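Local coordinates for Lmo0135 protein (Listeria monocytogenes EGD-e, PDB 5ISU) that probably serves as the substrate-binding protein of an ABC transporter, in a family generally assigned to peptide uptake across the membrane, at residues Leu20-Thr25 / Val209-Thr214; Lys121-Glu126 / Val133-Pro138; Asn309-Thr314 / Ala440-Arg445; Ser422-Lys427 / Asp459-Pro464. One frame throughout, in Å; residues are numbered along the deposited sequence. Where two conformers were deposited one is given.

Contact 1: residues Leu20-Thr25 / Val209-Thr214; sequences LIIGVT and VTFRIT
Ile22 turns CG1 anti to its own carbonyl carbon (chi1 -48°) and stays extended beyond it, which carries CD1 alongside Phe211, 3.7 Å from the ring atom CE1. Phe211 makes the same choice at chi1 (-72°), so that ring and isoleucine branch run side by side on one face of a parallel pair of strands. Val24 meets the ring differently: its CG1 lies at the ring edge, near the ring plane, 3.9 Å from Phe211 CD1. Val209 closes the other end of this apolar row, its CG1 reaching Ile22 CD1 at 3.8 Å. Branched aliphatic residues suit such a row because they favour extended backbone and fill the space beside a flat ring.

The backbones are joined in the parallel manner, each bonding residue reaching two neighbours across. Ile22 gives its N-H to Thr210 O at 2.8 Å and receives that of Arg212 on its own O. On the opposite face Ile21 CD1 packs on Thr210 CB at 3.6 Å, while Thr210 OG1 shares a water with Leu20 O, an acceptor already bonded to Thr210 N.

Strand 19-24 is an outermost member of a four-stranded mixed sheet, with strand 208-213 between it and strand 190-195. Helix 39-48 lies against Phe211 through Thr43 and Ile44, and Tyr190 of strand 190-195 touches Thr210 and Arg212.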
loop_
_atom_site.group_PDB
_atom_site.type_symbol
_atom_site.label_atom_id
_atom_site.label_comp_id
_atom_site.label_asym_id
_atom_site.label_seq_id
_atom_site.Cartn_x
_atom_site.Cartn_y
_atom_site.Cartn_z
ATOM N N LEU A 20 22.543 -3.988 -12.441
ATOM C CA LEU A 20 22.029 -3.335 -11.239
ATOM C C LEU A 20 21.630 -4.441 -10.284
ATOM O O LEU A 20 20.932 -5.373 -10.673
ATOM C CB LEU A 20 20.805 -2.473 -11.524
ATOM C CG LEU A 20 20.179 -1.761 -10.309
ATOM C CD1 LEU A 20 21.100 -0.686 -9.772
ATOM C CD2 LEU A 20 18.849 -1.139 -10.681
ATOM N N ILE A 21 22.090 -4.328 -9.042
ATOM C CA ILE A 21 21.798 -5.286 -7.988
ATOM C C ILE A 21 20.910 -4.565 -6.993
ATOM O O ILE A 21 21.301 -3.519 -6.475
ATOM C CB ILE A 21 23.077 -5.705 -7.252
ATOM C CG1 ILE A 21 24.125 -6.211 -8.236
ATOM C CG2 ILE A 21 22.764 -6.783 -6.233
ATOM C CD1 ILE A 21 23.771 -7.539 -8.848
ATOM N N ILE A 22 19.725 -5.113 -6.734
ATOM C CA ILE A 22 18.770 -4.499 -5.809
ATOM C C ILE A 22 18.578 -5.376 -4.584
ATOM O O ILE A 22 18.320 -6.570 -4.698
ATOM C CB ILE A 22 17.414 -4.293 -6.488
ATOM C CG1 ILE A 22 17.594 -3.634 -7.856
ATOM C CG2 ILE A 22 16.471 -3.495 -5.576
ATOM C CD1 ILE A 22 16.289 -3.362 -8.571
ATOM N N GLY A 23 18.689 -4.777 -3.410
ATOM C CA GLY A 23 18.574 -5.532 -2.158
ATOM C C GLY A 23 17.134 -5.611 -1.698
ATOM O O GLY A 23 16.449 -4.595 -1.663
ATOM N N VAL A 24 16.663 -6.826 -1.427
ATOM C CA VAL A 24 15.321 -7.041 -0.875
ATOM C C VAL A 24 15.501 -7.883 0.391
ATOM O O VAL A 24 16.558 -8.503 0.590
ATOM C CB VAL A 24 14.361 -7.696 -1.873
ATOM C CG1 VAL A 24 14.158 -6.783 -3.059
ATOM C CG2 VAL A 24 14.866 -9.053 -2.327
ATOM N N THR A 25 14.477 -7.928 1.230
ATOM C CA THR A 25 14.588 -8.589 2.529
ATOM C C THR A 25 14.190 -10.067 2.628
ATOM O O THR A 25 14.713 -10.772 3.499
ATOM C CB THR A 25 13.803 -7.804 3.596
ATOM O OG1 THR A 25 12.421 -7.745 3.229
ATOM C CG2 THR A 25 14.375 -6.387 3.742
ATOM N N VAL A 209 19.351 -7.076 -14.199
ATOM C CA VAL A 209 18.884 -6.655 -12.882
ATOM C C VAL A 209 18.767 -7.894 -12.025
ATOM O O VAL A 209 18.153 -8.876 -12.429
ATOM C CB VAL A 209 17.540 -5.917 -12.931
ATOM C CG1 VAL A 209 17.025 -5.633 -11.525
ATOM C CG2 VAL A 209 17.671 -4.609 -13.694
ATOM N N THR A 210 19.376 -7.846 -10.848
ATOM C CA THR A 210 19.360 -8.962 -9.932
ATOM C C THR A 210 18.765 -8.473 -8.638
ATOM O O THR A 210 19.133 -7.399 -8.164
ATOM C CB THR A 210 20.792 -9.466 -9.645
ATOM O OG1 THR A 210 21.423 -9.845 -10.867
ATOM C CG2 THR A 210 20.788 -10.674 -8.683
ATOM N N PHE A 211 17.812 -9.227 -8.096
ATOM C CA PHE A 211 17.232 -8.905 -6.792
ATOM C C PHE A 211 17.938 -9.805 -5.804
ATOM O O PHE A 211 17.746 -11.018 -5.842
ATOM C CB PHE A 211 15.721 -9.132 -6.758
ATOM C CG PHE A 211 14.949 -8.105 -7.537
ATOM C CD1 PHE A 211 14.524 -6.929 -6.924
ATOM C CD2 PHE A 211 14.673 -8.293 -8.878
ATOM C CE1 PHE A 211 13.819 -5.972 -7.629
ATOM C CE2 PHE A 211 13.982 -7.328 -9.601
ATOM C CZ PHE A 211 13.543 -6.178 -8.974
ATOM N N ARG A 212 18.770 -9.196 -4.953
ATOM C CA ARG A 212 19.574 -9.908 -3.940
ATOM C C ARG A 212 18.871 -9.983 -2.584
ATOM O O ARG A 212 18.590 -8.966 -1.970
ATOM C CB ARG A 212 20.927 -9.201 -3.791
ATOM C CG ARG A 212 21.846 -9.686 -2.680
ATOM C CD ARG A 212 22.221 -11.148 -2.803
ATOM N NE ARG A 212 23.002 -11.451 -4.004
ATOM C CZ ARG A 212 23.446 -12.672 -4.316
ATOM N NH1 ARG A 212 23.192 -13.718 -3.522
ATOM N NH2 ARG A 212 24.144 -12.856 -5.436
ATOM N N ILE A 213 18.661 -11.195 -2.098
ATOM C CA ILE A 213 17.955 -11.427 -0.843
ATOM C C ILE A 213 18.877 -11.401 0.386
ATOM O O ILE A 213 19.588 -12.352 0.621
ATOM C CB ILE A 213 17.222 -12.793 -0.906
ATOM C CG1 ILE A 213 16.301 -12.843 -2.129
ATOM C CG2 ILE A 213 16.434 -13.040 0.378
ATOM C CD1 ILE A 213 15.602 -14.170 -2.333
ATOM N N THR A 214 18.854 -10.312 1.161
ATOM C CA THR A 214 19.662 -10.200 2.392
ATOM C C THR A 214 18.811 -9.551 3.493
ATOM O O THR A 214 18.441 -8.365 3.411
ATOM C CB THR A 214 20.993 -9.419 2.202
ATOM O OG1 THR A 214 21.709 -9.932 1.068
ATOM C CG2 THR A 214 21.903 -9.536 3.469
HETATM O O HOH W 1 22.512 -7.601 -11.974
#

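Contact 2: residues Lys121-Glu126 / Val133-Pro138; sequences KPVKVE and VKFTLP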
loop_
_atom_site.group_PDB
_atom_site.type_symbol
_atom_site.label_atom_id
_atom_site.label_comp_id
_atom_site.label_asym_id
_atom_site.label_seq_id
_atom_site.Cartn_x
_atom_site.Cartn_y
_atom_site.Cartn_z
ATOM N N LYS A 121 -22.960 -9.171 -8.864
ATOM C CA LYS A 121 -22.972 -9.241 -10.337
ATOM C C LYS A 121 -21.580 -8.884 -10.868
ATOM O O LYS A 121 -20.990 -7.873 -10.448
ATOM C CB LYS A 121 -23.994 -8.315 -11.014
ATOM C CG LYS A 121 -25.457 -8.743 -10.916
ATOM C CD LYS A 121 -26.229 -8.047 -9.811
ATOM C CE LYS A 121 -26.500 -6.587 -10.163
ATOM N NZ LYS A 121 -27.383 -5.913 -9.165
ATOM N N PRO A 122 -21.064 -9.686 -11.816
ATOM C CA PRO A 122 -19.751 -9.388 -12.344
ATOM C C PRO A 122 -19.793 -8.352 -13.455
ATOM O O PRO A 122 -20.823 -8.191 -14.118
ATOM C CB PRO A 122 -19.325 -10.734 -12.929
ATOM C CG PRO A 122 -20.589 -11.315 -13.448
ATOM C CD PRO A 122 -21.680 -10.831 -12.520
ATOM N N VAL A 123 -18.688 -7.631 -13.621
ATOM C CA VAL A 123 -18.536 -6.720 -14.754
ATOM C C VAL A 123 -18.403 -7.599 -16.008
ATOM O O VAL A 123 -17.864 -8.696 -15.928
ATOM C CB VAL A 123 -17.254 -5.835 -14.629
ATOM C CG1 VAL A 123 -15.982 -6.674 -14.546
ATOM C CG2 VAL A 123 -17.139 -4.866 -15.801
ATOM N N LYS A 124 -18.948 -7.166 -17.138
ATOM C CA LYS A 124 -18.761 -7.906 -18.388
ATOM C C LYS A 124 -17.612 -7.246 -19.133
ATOM O O LYS A 124 -17.419 -6.033 -19.048
ATOM C CB LYS A 124 -20.045 -8.016 -19.239
ATOM C CG LYS A 124 -20.892 -9.244 -18.874
ATOM C CD LYS A 124 -21.971 -9.628 -19.900
ATOM C CE LYS A 124 -23.295 -8.889 -19.723
ATOM N NZ LYS A 124 -23.185 -7.411 -19.852
ATOM N N VAL A 125 -16.806 -8.058 -19.807
ATOM C CA VAL A 125 -15.664 -7.551 -20.549
ATOM C C VAL A 125 -15.659 -8.182 -21.937
ATOM O O VAL A 125 -15.994 -9.352 -22.098
ATOM C CB VAL A 125 -14.349 -7.768 -19.771
ATOM C CG1 VAL A 125 -14.057 -9.250 -19.558
ATOM C CG2 VAL A 125 -13.204 -7.091 -20.494
ATOM N N GLU A 126 -15.249 -7.405 -22.932
ATOM C CA GLU A 126 -15.290 -7.839 -24.323
ATOM C C GLU A 126 -14.162 -7.209 -25.131
ATOM O O GLU A 126 -13.799 -6.055 -24.910
ATOM C CB GLU A 126 -16.654 -7.415 -24.906
ATOM C CG GLU A 126 -16.917 -7.776 -26.358
ATOM C CD GLU A 126 -18.212 -7.172 -26.909
ATOM O OE1 GLU A 126 -18.886 -6.368 -26.210
ATOM O OE2 GLU A 126 -18.549 -7.493 -28.069
ATOM N N VAL A 133 -10.668 -2.926 -25.522
ATOM C CA VAL A 133 -11.357 -3.674 -24.468
ATOM C C VAL A 133 -12.532 -2.818 -23.995
ATOM O O VAL A 133 -12.355 -1.621 -23.737
ATOM C CB VAL A 133 -10.439 -3.903 -23.248
ATOM C CG1 VAL A 133 -11.082 -4.862 -22.267
ATOM C CG2 VAL A 133 -9.086 -4.449 -23.676
ATOM N N LYS A 134 -13.723 -3.415 -23.897
ATOM C CA LYS A 134 -14.929 -2.703 -23.441
ATOM C C LYS A 134 -15.443 -3.378 -22.177
ATOM O O LYS A 134 -15.741 -4.578 -22.196
ATOM C CB LYS A 134 -16.033 -2.751 -24.495
ATOM C CG LYS A 134 -17.275 -1.954 -24.119
ATOM C CD LYS A 134 -18.553 -2.502 -24.737
ATOM C CE LYS A 134 -18.573 -2.400 -26.246
ATOM N NZ LYS A 134 -19.829 -2.979 -26.799
ATOM N N PHE A 135 -15.535 -2.614 -21.086
ATOM C CA PHE A 135 -16.062 -3.108 -19.824
ATOM C C PHE A 135 -17.458 -2.526 -19.662
ATOM O O PHE A 135 -17.652 -1.326 -19.856
ATOM C CB PHE A 135 -15.256 -2.607 -18.613
ATOM C CG PHE A 135 -13.831 -3.097 -18.536
ATOM C CD1 PHE A 135 -12.806 -2.376 -19.117
ATOM C CD2 PHE A 135 -13.516 -4.230 -17.805
ATOM C CE1 PHE A 135 -11.485 -2.792 -19.008
ATOM C CE2 PHE A 135 -12.203 -4.663 -17.694
ATOM C CZ PHE A 135 -11.182 -3.944 -18.299
ATOM N N THR A 136 -18.410 -3.367 -19.289
ATOM C CA THR A 136 -19.782 -2.940 -19.070
ATOM C C THR A 136 -20.178 -3.316 -17.644
ATOM O O THR A 136 -20.286 -4.499 -17.313
ATOM C CB THR A 136 -20.733 -3.567 -20.100
ATOM O OG1 THR A 136 -20.396 -4.948 -20.278
ATOM C CG2 THR A 136 -20.604 -2.863 -21.447
ATOM N N LEU A 137 -20.346 -2.298 -16.798
ATOM C CA LEU A 137 -20.720 -2.496 -15.399
ATOM C C LEU A 137 -22.195 -2.680 -15.285
ATOM O O LEU A 137 -22.929 -2.089 -16.071
ATOM C CB LEU A 137 -20.379 -1.263 -14.557
ATOM C CG LEU A 137 -18.921 -0.901 -14.380
ATOM C CD1 LEU A 137 -18.816 0.362 -13.547
ATOM C CD2 LEU A 137 -18.179 -2.038 -13.723
ATOM N N PRO A 138 -22.641 -3.449 -14.272
ATOM C CA PRO A 138 -24.089 -3.660 -14.025
ATOM C C PRO A 138 -24.763 -2.418 -13.406
ATOM O O PRO A 138 -25.908 -2.112 -13.716
ATOM C CB PRO A 138 -24.113 -4.850 -13.057
ATOM C CG PRO A 138 -22.772 -4.825 -12.376
ATOM C CD PRO A 138 -21.798 -4.258 -13.368
HETATM O O HOH W 2 -18.442 -5.187 -22.094
#
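This is an antiparallel beta hairpin, in which strands 121-129 and 132-136 lie side by side within a five-stranded antiparallel sheet. Lys124 and Thr136 form one hydrogen-bonded pair, with Lys124 N to Thr136 O at 3.0 Å and the return bond from Thr136 N to Lys124 O; Glu126 and Lys134 form the next. Between them Val125 and Phe135 make a non-hydrogen-bonded pair. Val125 CG2, held anti to the backbone N (chi1 63° for CG1), sits over one face of the Phe135 ring, 4.2 Å from its centroid, in a CH-pi contact. The same methyl touches Val133 CG1 at 3.6 Å, while Val123 CG2 comes to the edge of the ring and packs on Leu137 CD2 at 3.7 Å.

The other face is polar, as suits solvent-facing residues. Glu126 and Lys134 run alongside each other and end in a long salt bridge, OE1 to NZ 3.6 Å. Water donates to Lys134 O at 2.8 Å and also bonds Thr136 OG1.

The apolar face lies against helix 93-104, where Val133 meets Ala93 and Val96 and Phe135 meets Val100; Phe144 adds an edge-to-face ring contact to Phe135. Strand 74-79 continues the sheet beyond strand 132-136.

Contact 3: residues Asn309-Thr314 / Ala440-Arg445; sequences NTKYFT and ADDKER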
loop_
_atom_site.group_PDB
_atom_site.type_symbol
_atom_site.label_atom_id
_atom_site.label_comp_id
_atom_site.label_asym_id
_atom_site.label_seq_id
_atom_site.Cartn_x
_atom_site.Cartn_y
_atom_site.Cartn_z
ATOM N N ASN A 309 -2.646 10.900 -1.121
ATOM C CA ASN A 309 -2.840 10.407 -2.487
ATOM C C ASN A 309 -4.284 10.023 -2.795
ATOM O O ASN A 309 -4.645 9.876 -3.964
ATOM C CB ASN A 309 -2.002 9.131 -2.712
ATOM C CG ASN A 309 -2.362 8.016 -1.718
ATOM O OD1 ASN A 309 -2.154 8.165 -0.503
ATOM N ND2 ASN A 309 -2.883 6.892 -2.230
ATOM N N THR A 310 -5.098 9.818 -1.760
ATOM C CA THR A 310 -6.461 9.323 -1.967
ATOM C C THR A 310 -7.427 10.422 -2.330
ATOM O O THR A 310 -7.510 11.410 -1.615
ATOM C CB THR A 310 -6.984 8.638 -0.695
ATOM O OG1 THR A 310 -6.073 7.605 -0.291
ATOM C CG2 THR A 310 -8.364 8.041 -0.931
ATOM N N LYS A 311 -8.205 10.235 -3.397
ATOM C CA LYS A 311 -9.199 11.246 -3.785
ATOM C C LYS A 311 -10.077 11.690 -2.636
ATOM O O LYS A 311 -10.513 10.879 -1.822
ATOM C CB LYS A 311 -10.114 10.815 -4.928
ATOM C CG LYS A 311 -9.531 11.035 -6.298
ATOM C CD LYS A 311 -10.611 11.144 -7.354
ATOM C CE LYS A 311 -11.508 9.923 -7.426
ATOM N NZ LYS A 311 -12.484 10.111 -8.538
ATOM N N TYR A 312 -10.322 13.000 -2.612
ATOM C CA TYR A 312 -11.163 13.668 -1.626
ATOM C C TYR A 312 -10.487 13.837 -0.262
ATOM O O TYR A 312 -11.124 14.234 0.721
ATOM C CB TYR A 312 -12.548 13.005 -1.545
ATOM C CG TYR A 312 -13.126 12.749 -2.934
ATOM C CD1 TYR A 312 -13.274 13.785 -3.851
ATOM C CD2 TYR A 312 -13.510 11.474 -3.327
ATOM C CE1 TYR A 312 -13.792 13.559 -5.117
ATOM C CE2 TYR A 312 -14.038 11.232 -4.593
ATOM C CZ TYR A 312 -14.168 12.271 -5.488
ATOM O OH TYR A 312 -14.679 12.026 -6.738
ATOM N N PHE A 313 -9.186 13.580 -0.203
ATOM C CA PHE A 313 -8.462 13.820 1.022
ATOM C C PHE A 313 -8.646 15.289 1.410
ATOM O O PHE A 313 -8.660 16.148 0.536
ATOM C CB PHE A 313 -6.966 13.585 0.827
ATOM C CG PHE A 313 -6.123 14.101 1.963
ATOM C CD1 PHE A 313 -5.839 13.303 3.044
ATOM C CD2 PHE A 313 -5.614 15.405 1.943
ATOM C CE1 PHE A 313 -5.064 13.779 4.107
ATOM C CE2 PHE A 313 -4.830 15.887 2.999
ATOM C CZ PHE A 313 -4.570 15.077 4.088
ATOM N N THR A 314 -8.816 15.551 2.708
ATOM C CA THR A 314 -8.868 16.925 3.231
ATOM C C THR A 314 -8.215 16.923 4.604
ATOM O O THR A 314 -8.461 16.024 5.392
ATOM C CB THR A 314 -10.290 17.535 3.316
ATOM O OG1 THR A 314 -10.207 18.847 3.894
ATOM C CG2 THR A 314 -11.219 16.711 4.185
ATOM N N ALA A 440 -21.802 8.933 -8.813
ATOM C CA ALA A 440 -20.933 9.314 -9.935
ATOM C C ALA A 440 -20.482 10.771 -9.965
ATOM O O ALA A 440 -19.345 11.042 -10.322
ATOM C CB ALA A 440 -21.615 8.974 -11.250
ATOM N N ASP A 441 -21.372 11.704 -9.627
ATOM C CA ASP A 441 -21.035 13.139 -9.665
ATOM C C ASP A 441 -19.866 13.414 -8.722
ATOM O O ASP A 441 -19.913 13.056 -7.546
ATOM C CB ASP A 441 -22.254 14.010 -9.308
ATOM C CG ASP A 441 -22.042 15.498 -9.620
ATOM O OD1 ASP A 441 -20.888 15.942 -9.825
ATOM O OD2 ASP A 441 -23.055 16.230 -9.657
ATOM N N ASP A 442 -18.831 14.060 -9.262
ATOM C CA ASP A 442 -17.599 14.327 -8.528
ATOM C C ASP A 442 -17.818 15.129 -7.244
ATOM O O ASP A 442 -17.370 14.705 -6.174
ATOM C CB ASP A 442 -16.584 15.051 -9.430
ATOM C CG ASP A 442 -15.158 15.032 -8.856
ATOM O OD1 ASP A 442 -14.667 13.948 -8.451
ATOM O OD2 ASP A 442 -14.499 16.093 -8.857
ATOM N N LYS A 443 -18.494 16.276 -7.359
ATOM C CA LYS A 443 -18.747 17.143 -6.196
ATOM C C LYS A 443 -19.647 16.492 -5.132
ATOM O O LYS A 443 -19.373 16.633 -3.937
ATOM C CB LYS A 443 -19.257 18.537 -6.601
ATOM C CG LYS A 443 -20.426 18.567 -7.573
ATOM C CD LYS A 443 -20.778 20.000 -7.969
ATOM C CE LYS A 443 -21.541 20.050 -9.292
ATOM N NZ LYS A 443 -22.777 19.223 -9.302
ATOM N N GLU A 444 -20.685 15.765 -5.547
ATOM C CA GLU A 444 -21.541 15.053 -4.574
ATOM C C GLU A 444 -20.762 13.918 -3.880
ATOM O O GLU A 444 -21.009 13.591 -2.720
ATOM C CB GLU A 444 -22.781 14.463 -5.237
ATOM C CG GLU A 444 -23.787 15.488 -5.751
ATOM C CD GLU A 444 -25.028 14.837 -6.371
ATOM O OE1 GLU A 444 -25.042 13.589 -6.536
ATOM O OE2 GLU A 444 -25.991 15.574 -6.699
ATOM N N ARG A 445 -19.810 13.334 -4.598
ATOM C CA ARG A 445 -19.025 12.253 -4.061
ATOM C C ARG A 445 -17.975 12.862 -3.101
ATOM O O ARG A 445 -17.662 12.278 -2.062
ATOM C CB ARG A 445 -18.400 11.431 -5.202
ATOM C CG ARG A 445 -18.018 10.037 -4.763
ATOM C CD ARG A 445 -17.183 9.233 -5.750
ATOM N NE ARG A 445 -16.886 7.951 -5.098
ATOM C CZ ARG A 445 -15.811 7.193 -5.303
ATOM N NH1 ARG A 445 -14.848 7.565 -6.150
ATOM N NH2 ARG A 445 -15.685 6.064 -4.607
#
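Residues 309-314 follow an irregular path containing a type II beta turn from Thr310 to Phe313, closed by Phe313 N to Thr310 O at 3.1 Å, whereas residues 440-445 run from a loop into the first turn of helix 442-458. The contact thus joins the loop between strand 299-301 and helix 324-334 to the start of helix 442-458, whose Gln453 also bonds Tyr312 O and Thr314 N. Tyr312 occupies the third turn position with a positive phi, and its side chain extends toward the helix start. Asp441 is the N-cap: its OD1 accepts a weak capping bond from Lys443 N.

Two residues of the first helical turn receive the tyrosine. Asp442 lies at the ring edge, its carboxylate plane 48° from the ring. Arg445 crosses the ring at about a right angle, and Arg445 CD packs 3.9 Å from Tyr312 CE2. The long aliphatic part of arginine suits a place beside an aromatic ring, while its charged end is used beyond the contact: NH1 bridges to Asp405, NE bonds Gly436 O and NH2 bonds Tyr449 OH. The negative charge of Asp405, and that of Asp442 near Lys311, probably offset the closeness of Lys311 NZ to Arg445 NH1, 4.2 Å. Lys311 NZ also gives a weak bond to Tyr312 OH. The tyrosine hydroxyl donates to Asp442 OD1 at 2.6 Å, reaching that oxygen on its anti side, 28° out of the carboxylate plane.

Contact 4: residues Ser422-Lys427 / Asp459-Pro464; sequences SNYHNK and DAVIYP
Two groups grip Tyr424 OH: it donates to Asp459 OD2 at 2.6 Å and accepts from Asn426 ND2 at 2.9 Å. The first bond reaches OD2 on its anti side, with the carboxylate turned 74° from the ring. The second is nearly straight, 172° at the hydrogen, and the hydroxyl lies in the plane of the asparagine amide. Tyr424 sets CG anti to the backbone N (chi1 174°), which lays the ring across Val461. There Val461 CG2 stands over the ring centre, 3.5 Å from the centroid, a CH-pi contact; the compact branched valine places its other methyl, CG1, 3.8 Å from Tyr424 CB.

Nearer the strand, Ser422 OG donates to Val461 O at 3.0 Å, coming from above the carbonyl plane. A small hydroxyl fits this buried place, where Ile462 CG2 also lies close.

Ala460, with positive phi, is the C-prime residue of a Schellman motif that ends helix 442-458 before strand 462-475, and Asn426 caps helix 427-438 through Leu429 N. Donating to a carboxylate while accepting from an amide should polarise the tyrosine O-H and fix its rotation, so a largely buried aromatic keeps its one polar atom satisfied.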
loop_
_atom_site.group_PDB
_atom_site.type_symbol
_atom_site.label_atom_id
_atom_site.label_comp_id
_atom_site.label_asym_id
_atom_site.label_seq_id
_atom_site.Cartn_x
_atom_site.Cartn_y
_atom_site.Cartn_z
ATOM N N SER A 422 -10.738 -1.029 15.541
ATOM C CA SER A 422 -11.362 -0.276 16.610
ATOM C C SER A 422 -12.718 -0.884 17.040
ATOM O O SER A 422 -13.224 -0.547 18.103
ATOM C CB SER A 422 -11.548 1.178 16.170
ATOM O OG SER A 422 -10.314 1.778 15.777
ATOM N N ASN A 423 -13.286 -1.771 16.215
ATOM C CA ASN A 423 -14.591 -2.416 16.478
ATOM C C ASN A 423 -15.717 -1.369 16.638
ATOM O O ASN A 423 -16.655 -1.547 17.430
ATOM C CB ASN A 423 -14.518 -3.359 17.691
ATOM C CG ASN A 423 -13.512 -4.477 17.500
ATOM O OD1 ASN A 423 -13.656 -5.299 16.611
ATOM N ND2 ASN A 423 -12.498 -4.528 18.367
ATOM N N TYR A 424 -15.608 -0.304 15.842
ATOM C CA TYR A 424 -16.553 0.818 15.814
ATOM C C TYR A 424 -17.786 0.476 14.977
ATOM O O TYR A 424 -17.679 0.187 13.787
ATOM C CB TYR A 424 -15.818 2.030 15.240
ATOM C CG TYR A 424 -16.617 3.289 14.980
ATOM C CD1 TYR A 424 -17.085 4.078 16.029
ATOM C CD2 TYR A 424 -16.813 3.747 13.681
ATOM C CE1 TYR A 424 -17.768 5.257 15.784
ATOM C CE2 TYR A 424 -17.499 4.921 13.434
ATOM C CZ TYR A 424 -17.968 5.672 14.483
ATOM O OH TYR A 424 -18.650 6.840 14.230
ATOM N N HIS A 425 -18.959 0.517 15.606
ATOM C CA HIS A 425 -20.213 0.168 14.933
ATOM C C HIS A 425 -21.139 1.373 14.813
ATOM O O HIS A 425 -21.722 1.830 15.803
ATOM C CB HIS A 425 -20.901 -0.983 15.671
ATOM C CG HIS A 425 -19.986 -2.129 15.967
ATOM N ND1 HIS A 425 -19.322 -2.827 14.978
ATOM C CD2 HIS A 425 -19.622 -2.700 17.139
ATOM C CE1 HIS A 425 -18.581 -3.772 15.528
ATOM N NE2 HIS A 425 -18.751 -3.721 16.837
ATOM N N ASN A 426 -21.275 1.869 13.585
ATOM C CA ASN A 426 -22.109 3.024 13.287
ATOM C C ASN A 426 -22.840 2.837 11.944
ATOM O O ASN A 426 -22.268 3.108 10.877
ATOM C CB ASN A 426 -21.214 4.271 13.260
ATOM C CG ASN A 426 -21.973 5.543 12.923
ATOM O OD1 ASN A 426 -23.141 5.513 12.488
ATOM N ND2 ASN A 426 -21.309 6.676 13.106
ATOM N N LYS A 427 -24.103 2.388 12.019
ATOM C CA LYS A 427 -24.951 2.164 10.830
ATOM C C LYS A 427 -25.089 3.371 9.899
ATOM O O LYS A 427 -25.063 3.216 8.685
ATOM C CB LYS A 427 -26.363 1.685 11.212
ATOM C CG LYS A 427 -26.527 0.194 11.437
ATOM C CD LYS A 427 -28.021 -0.130 11.576
ATOM C CE LYS A 427 -28.345 -1.621 11.565
ATOM N NZ LYS A 427 -27.760 -2.348 12.724
ATOM N N ASP A 459 -15.562 11.400 16.045
ATOM C CA ASP A 459 -15.771 10.292 17.014
ATOM C C ASP A 459 -14.483 9.680 17.560
ATOM O O ASP A 459 -14.526 8.686 18.320
ATOM C CB ASP A 459 -16.670 9.190 16.424
ATOM C CG ASP A 459 -18.138 9.585 16.385
ATOM O OD1 ASP A 459 -18.460 10.698 16.839
ATOM O OD2 ASP A 459 -18.969 8.771 15.919
ATOM N N ALA A 460 -13.349 10.287 17.200
ATOM C CA ALA A 460 -12.045 9.803 17.605
ATOM C C ALA A 460 -11.976 8.284 17.558
ATOM O O ALA A 460 -11.621 7.638 18.546
ATOM C CB ALA A 460 -11.685 10.328 18.985
ATOM N N VAL A 461 -12.319 7.731 16.399
ATOM C CA VAL A 461 -12.308 6.277 16.176
ATOM C C VAL A 461 -10.886 5.733 16.245
ATOM O O VAL A 461 -10.646 4.633 16.765
ATOM C CB VAL A 461 -12.938 5.923 14.818
ATOM C CG1 VAL A 461 -12.919 4.419 14.590
ATOM C CG2 VAL A 461 -14.363 6.456 14.761
ATOM N N ILE A 462 -9.956 6.493 15.678
ATOM C CA ILE A 462 -8.536 6.170 15.732
ATOM C C ILE A 462 -7.808 7.470 16.039
ATOM O O ILE A 462 -8.442 8.502 16.200
ATOM C CB ILE A 462 -8.011 5.630 14.390
ATOM C CG1 ILE A 462 -8.142 6.695 13.283
ATOM C CG2 ILE A 462 -8.747 4.350 14.018
ATOM C CD1 ILE A 462 -7.336 6.387 12.041
ATOM N N TYR A 463 -6.489 7.399 16.120
ATOM C CA TYR A 463 -5.638 8.574 16.265
ATOM C C TYR A 463 -4.628 8.505 15.110
ATOM O O TYR A 463 -3.681 7.737 15.186
ATOM C CB TYR A 463 -4.905 8.615 17.614
ATOM C CG TYR A 463 -4.100 9.891 17.790
ATOM C CD1 TYR A 463 -4.697 11.039 18.270
ATOM C CD2 TYR A 463 -2.757 9.954 17.430
ATOM C CE1 TYR A 463 -3.988 12.213 18.408
ATOM C CE2 TYR A 463 -2.037 11.115 17.566
ATOM C CZ TYR A 463 -2.658 12.251 18.063
ATOM O OH TYR A 463 -1.951 13.438 18.230
ATOM N N PRO A 464 -4.876 9.231 14.002
ATOM C CA PRO A 464 -3.894 9.225 12.892
ATOM C C PRO A 464 -2.630 9.936 13.343
ATOM O O PRO A 464 -2.695 11.084 13.731
ATOM C CB PRO A 464 -4.590 10.007 11.772
ATOM C CG PRO A 464 -6.018 10.180 12.216
ATOM C CD PRO A 464 -6.035 10.087 13.706
#

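In the fold
Along the chain contact 1 spans the longest loop, within which contact 2 forms as a local hairpin; contacts 3 and 4 follow, their segments alternating. Contacts 1 and 2 have centres 39 Å apart. Contacts 3 and 4 lie about 21 Å apart between centres, at the start and just past the end of helix 442-458, which leads into strand 462-475 of the seven-stranded mixed sheet. Contact 1 lies across the chain's centre from both. Contacts 2 and 3 approach to about 9 Å between nearest atoms without touching. Contacts 1 and 2 thus lie in two different sheets, whereas contacts 3 and 4 share one helix-to-strand unit, consistent with the multi-lobed architecture of the family.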